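Local coordinates for putative periplasmic protein (Wolinella succinogenes, PDB 3KN3) that probably serves as a periplasmic substrate-binding protein, related to the tungstate-binding components of ABC transporters, and can hold glutathione in a two-lobed periplasmic binding protein fold, at residues D16-L21 against V81-F86; K64-Y69 against S204-N209. All blocks are in the same frame, centred on the assembly; numbering follows the deposited sequence.

Both contacts are centred on the lobe built on the mixed sheet that holds strands 6-12, 35-41, 57-60, 78-82 and 202-208, though segment 81-86 runs on into the other lobe; their centres lie about 17 Å apart. Along the chain the segments alternate: 16-21, 64-69, 81-86, then 204-209. Contact 1 sets the break between helices 13-18 and 20-32 against the end of strand 78-82; contact 2 lays helix 63-72 over strand 202-208. These two strands are antiparallel neighbours, and Val-81 CG2 packs on Ile-205 CD1 at 3.9 Å. The pair thus ties the lobe's helices to the interlobe crossing beside glutathione-binding Asn-201 and Tyr-203, consistent with a cleft between two lobes.

Contact 1: residues D16-L21 against V81-F86; sequences DNTGLL and VMYNDF
Leu-20 sets one methyl squarely over the face of the Tyr-83 ring: CD1 of Leu-20 sits 3.9 Å from the ring centroid of Tyr-83 and only 9° off the ring normal, a clean CH-pi contact. Leu-20 CD2 spans the gap between the ring, at Tyr-83 CD2, and Val-81 CG1, 4.3 Å away, while Leu-20 CB rests 4.0 Å from Tyr-83 CE2. With CG anti to the backbone N (chi1 -178°), Leu-20 swings its branched end out toward the ring. The two side chains run past each other in opposite senses. In this periplasmic binding protein fold, segment 81-86 is one of the crossings between the lobes, leaving strand 78-82 for strand 86-90 of the other sheet, so the leucine and tyrosine meet at the start of a crossing that probably serves as part of the hinge, as in other periplasmic binding proteins. Thr-18 comes at the ring obliquely, its OG1 4.1 Å from Tyr-83 CE2. That hydroxyl is already engaged in an ST turn, accepting from Leu-20 N at 3.1 Å and 164°, and it also bonds to Thr-15 O. Gly-19 turns the chain between the two helices with positive phi. Next along the chain from the tyrosine, Asn-84 joins the second lobe through its OD1, which accepts from Gly-174 N.

Contact 2: residues K64-Y69 against S204-N209; sequences KVELEY and SIMAVN
Helix 63-72 packs on the sheet of its lobe in the alpha/beta manner of periplasmic binding proteins, following strand 57-60 and lying nearly parallel to strand 202-208, with segment axes 10.5 Å apart at an angle of 15°. Two side chains of the strand, Ser-204 and Met-206, face the helix and meet Glu-66 and Tyr-69. Glu-66 stretches out from CG onward (chi2 176°), which carries its carboxylate along to Ser-204, whose OG donates to Glu-66 OE1. The modelled separation is very short and the placing of OE1 uncertain, so the exact length of that bond is doubtful. The same carboxylate has other partners: OE1 forms a salt bridge with Arg-78 NE and OE2 accepts from Ala-62 N, so a buried acid is gripped from strand, neighbouring strand and helix start. Such company would be expected to stabilise its negative charge. Two residues along the strand, the selenomethionine Met-206, also extended beyond CG, crosses Glu-66 at a slant and brings its terminal methyl close to the helix backbone, CE lying 3.2 Å from Glu-66 O and 3.3 Å from Glu-66 CB. Tyr-69 anchors its hydroxyl on Leu-47 O, and the ring meets the selenium in a Met-aromatic contact: SE of Met-206 approaches obliquely, 3.7 Å from Tyr-69 CD2.

Contact 1: residues D16-L21 against V81-F86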
# COMPACT_ATOMS: atom_id res chain seq x y z
N ASP A 16 0.62 8.99 -5.25
CA ASP A 16 0.11 10.35 -5.32
C ASP A 16 -1.39 10.40 -5.10
O ASP A 16 -1.89 11.32 -4.45
CB ASP A 16 0.45 10.96 -6.66
CG ASP A 16 0.05 12.41 -6.75
OD1 ASP A 16 0.01 13.09 -5.70
OD2 ASP A 16 -0.25 12.88 -7.88
N ASN A 17 -2.11 9.40 -5.62
CA ASN A 17 -3.57 9.37 -5.59
C ASN A 17 -4.20 9.08 -4.24
O ASN A 17 -5.37 9.38 -4.03
CB ASN A 17 -4.11 8.39 -6.61
CG ASN A 17 -3.89 8.86 -8.00
OD1 ASN A 17 -3.67 10.05 -8.24
ND2 ASN A 17 -3.92 7.93 -8.95
N THR A 18 -3.42 8.50 -3.35
CA THR A 18 -3.83 8.29 -1.98
C THR A 18 -3.93 9.60 -1.19
O THR A 18 -4.61 9.67 -0.15
CB THR A 18 -2.84 7.35 -1.27
OG1 THR A 18 -1.64 8.07 -0.94
CG2 THR A 18 -2.49 6.16 -2.17
N GLY A 19 -3.25 10.65 -1.66
CA GLY A 19 -3.20 11.89 -0.91
C GLY A 19 -2.21 11.92 0.24
O GLY A 19 -2.02 12.97 0.86
N LEU A 20 -1.56 10.79 0.54
CA LEU A 20 -0.54 10.76 1.59
C LEU A 20 0.41 11.98 1.51
O LEU A 20 0.68 12.63 2.52
CB LEU A 20 0.26 9.46 1.51
CG LEU A 20 1.36 9.20 2.56
CD1 LEU A 20 0.84 9.43 3.98
CD2 LEU A 20 1.94 7.79 2.40
N LEU A 21 0.91 12.27 0.32
CA LEU A 21 1.91 13.33 0.17
C LEU A 21 1.35 14.71 0.50
O LEU A 21 2.04 15.55 1.07
CB LEU A 21 2.47 13.35 -1.25
CG LEU A 21 3.38 12.16 -1.53
CD1 LEU A 21 3.69 12.06 -3.00
CD2 LEU A 21 4.64 12.32 -0.72
N VAL A 81 6.62 3.99 5.53
CA VAL A 81 5.54 4.79 6.09
C VAL A 81 4.25 3.99 5.94
O VAL A 81 3.85 3.63 4.84
CB VAL A 81 5.37 6.12 5.35
CG1 VAL A 81 4.17 6.90 5.91
CG2 VAL A 81 6.65 6.94 5.42
N MSE A 82 3.61 3.68 7.05
CA MSE A 82 2.48 2.77 6.98
C MSE A 82 1.21 3.57 6.79
O MSE A 82 1.02 4.60 7.43
CB MSE A 82 2.40 1.91 8.22
CG MSE A 82 1.69 2.58 9.35
SE MSE A 82 0.61 1.28 10.31
CE MSE A 82 2.03 0.11 10.92
N TYR A 83 0.34 3.09 5.90
CA TYR A 83 -0.81 3.90 5.52
C TYR A 83 -1.73 3.11 4.63
O TYR A 83 -1.28 2.32 3.79
CB TYR A 83 -0.32 5.14 4.77
CG TYR A 83 -1.38 6.17 4.51
CD1 TYR A 83 -1.90 6.95 5.54
CD2 TYR A 83 -1.83 6.42 3.22
CE1 TYR A 83 -2.86 7.92 5.29
CE2 TYR A 83 -2.80 7.38 2.96
CZ TYR A 83 -3.31 8.13 4.00
OH TYR A 83 -4.27 9.10 3.74
N ASN A 84 -3.03 3.34 4.79
CA ASN A 84 -4.01 2.77 3.89
C ASN A 84 -3.95 1.25 3.93
O ASN A 84 -3.73 0.59 2.90
CB ASN A 84 -3.74 3.27 2.47
CG ASN A 84 -4.84 2.90 1.48
OD1 ASN A 84 -5.99 2.64 1.87
ND2 ASN A 84 -4.49 2.89 0.19
N ASP A 85 -4.14 0.70 5.12
CA ASP A 85 -4.08 -0.74 5.34
C ASP A 85 -5.10 -1.50 4.50
O ASP A 85 -6.14 -0.96 4.13
CB ASP A 85 -4.34 -1.06 6.82
CG ASP A 85 -5.70 -0.55 7.30
OD1 ASP A 85 -6.10 0.57 6.91
OD2 ASP A 85 -6.36 -1.28 8.08
N PHE A 86 -4.80 -2.76 4.22
CA PHE A 86 -5.73 -3.63 3.51
C PHE A 86 -6.78 -4.28 4.43
O PHE A 86 -6.49 -4.64 5.58
CB PHE A 86 -4.97 -4.73 2.76
CG PHE A 86 -3.98 -4.21 1.75
CD1 PHE A 86 -2.64 -4.07 2.08
CD2 PHE A 86 -4.40 -3.87 0.46
CE1 PHE A 86 -1.72 -3.61 1.14
CE2 PHE A 86 -3.48 -3.40 -0.47
CZ PHE A 86 -2.14 -3.27 -0.13

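Contact 2: residues K64-Y69 against S204-N209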
# COMPACT_ATOMS: atom_id res chain seq x y z
N LYS A 64 9.48 -5.61 -3.51
CA LYS A 64 10.35 -6.42 -4.35
C LYS A 64 11.50 -5.57 -4.89
O LYS A 64 12.67 -5.77 -4.52
CB LYS A 64 9.57 -7.03 -5.52
CG LYS A 64 8.45 -8.00 -5.11
CD LYS A 64 7.80 -8.67 -6.33
CE LYS A 64 6.85 -9.81 -5.92
NZ LYS A 64 6.35 -10.60 -7.09
N VAL A 65 11.17 -4.61 -5.76
CA VAL A 65 12.17 -3.79 -6.42
C VAL A 65 12.85 -2.80 -5.49
O VAL A 65 14.00 -2.45 -5.71
CB VAL A 65 11.59 -3.04 -7.64
CG1 VAL A 65 11.53 -3.97 -8.85
CG2 VAL A 65 10.24 -2.46 -7.32
N GLU A 66 12.14 -2.33 -4.46
CA GLU A 66 12.75 -1.46 -3.47
C GLU A 66 14.02 -2.11 -2.96
O GLU A 66 15.08 -1.48 -2.85
CB GLU A 66 11.80 -1.20 -2.30
CG GLU A 66 10.55 -0.43 -2.67
CD GLU A 66 9.62 -0.30 -1.49
OE1 GLU A 66 10.10 -0.51 -0.36
OE2 GLU A 66 8.42 0.01 -1.68
N LEU A 67 13.93 -3.41 -2.66
CA LEU A 67 15.07 -4.15 -2.14
C LEU A 67 16.19 -4.31 -3.17
O LEU A 67 17.36 -4.15 -2.84
CB LEU A 67 14.61 -5.50 -1.57
CG LEU A 67 13.51 -5.39 -0.51
CD1 LEU A 67 13.61 -6.53 0.50
CD2 LEU A 67 13.54 -4.04 0.22
N GLU A 68 15.82 -4.61 -4.41
CA GLU A 68 16.76 -4.59 -5.53
C GLU A 68 17.51 -3.28 -5.55
O GLU A 68 18.74 -3.24 -5.66
CB GLU A 68 15.98 -4.67 -6.84
CG GLU A 68 15.14 -5.88 -6.99
CD GLU A 68 15.82 -6.89 -7.85
OE1 GLU A 68 15.31 -8.03 -7.94
OE2 GLU A 68 16.87 -6.54 -8.44
N TYR A 69 16.73 -2.21 -5.48
CA TYR A 69 17.21 -0.85 -5.57
C TYR A 69 18.33 -0.60 -4.56
O TYR A 69 19.41 -0.17 -4.93
CB TYR A 69 16.05 0.11 -5.30
CG TYR A 69 16.21 1.50 -5.85
CD1 TYR A 69 16.28 1.72 -7.22
CD2 TYR A 69 16.26 2.60 -5.00
CE1 TYR A 69 16.40 2.99 -7.73
CE2 TYR A 69 16.38 3.87 -5.49
CZ TYR A 69 16.45 4.07 -6.87
OH TYR A 69 16.57 5.33 -7.38
N SER A 204 7.51 3.14 0.85
CA SER A 204 8.90 3.32 1.25
C SER A 204 9.53 4.58 0.70
O SER A 204 9.42 4.85 -0.50
CB SER A 204 9.72 2.12 0.78
OG SER A 204 9.28 0.94 1.40
N ILE A 205 10.20 5.32 1.57
CA ILE A 205 11.02 6.45 1.17
C ILE A 205 12.44 5.97 1.17
O ILE A 205 12.86 5.30 2.10
CB ILE A 205 10.93 7.61 2.18
CG1 ILE A 205 9.48 8.03 2.37
CG2 ILE A 205 11.73 8.82 1.70
CD1 ILE A 205 9.31 9.00 3.49
N MSE A 206 13.17 6.28 0.11
CA MSE A 206 14.61 6.03 0.09
C MSE A 206 15.33 7.28 -0.40
O MSE A 206 14.83 7.99 -1.28
CB MSE A 206 14.97 4.86 -0.82
CG MSE A 206 14.43 3.53 -0.34
SE MSE A 206 14.52 2.15 -1.73
CE MSE A 206 14.05 0.58 -0.69
N ALA A 207 16.49 7.53 0.17
CA ALA A 207 17.33 8.63 -0.25
C ALA A 207 18.15 8.22 -1.44
O ALA A 207 18.56 7.07 -1.57
CB ALA A 207 18.23 9.10 0.87
N VAL A 208 18.38 9.18 -2.32
CA VAL A 208 19.27 8.96 -3.42
C VAL A 208 20.69 8.85 -2.87
O VAL A 208 21.13 9.69 -2.09
CB VAL A 208 19.09 10.08 -4.50
CG1 VAL A 208 20.35 10.28 -5.31
CG2 VAL A 208 17.92 9.73 -5.40
N ASN A 209 21.40 7.80 -3.26
CA ASN A 209 22.76 7.58 -2.79
C ASN A 209 23.71 8.71 -3.15
O ASN A 209 24.02 8.90 -4.32
CB ASN A 209 23.29 6.27 -3.35
CG ASN A 209 24.58 5.85 -2.69
OD1 ASN A 209 25.17 6.61 -1.91
ND2 ASN A 209 25.03 4.64 -2.99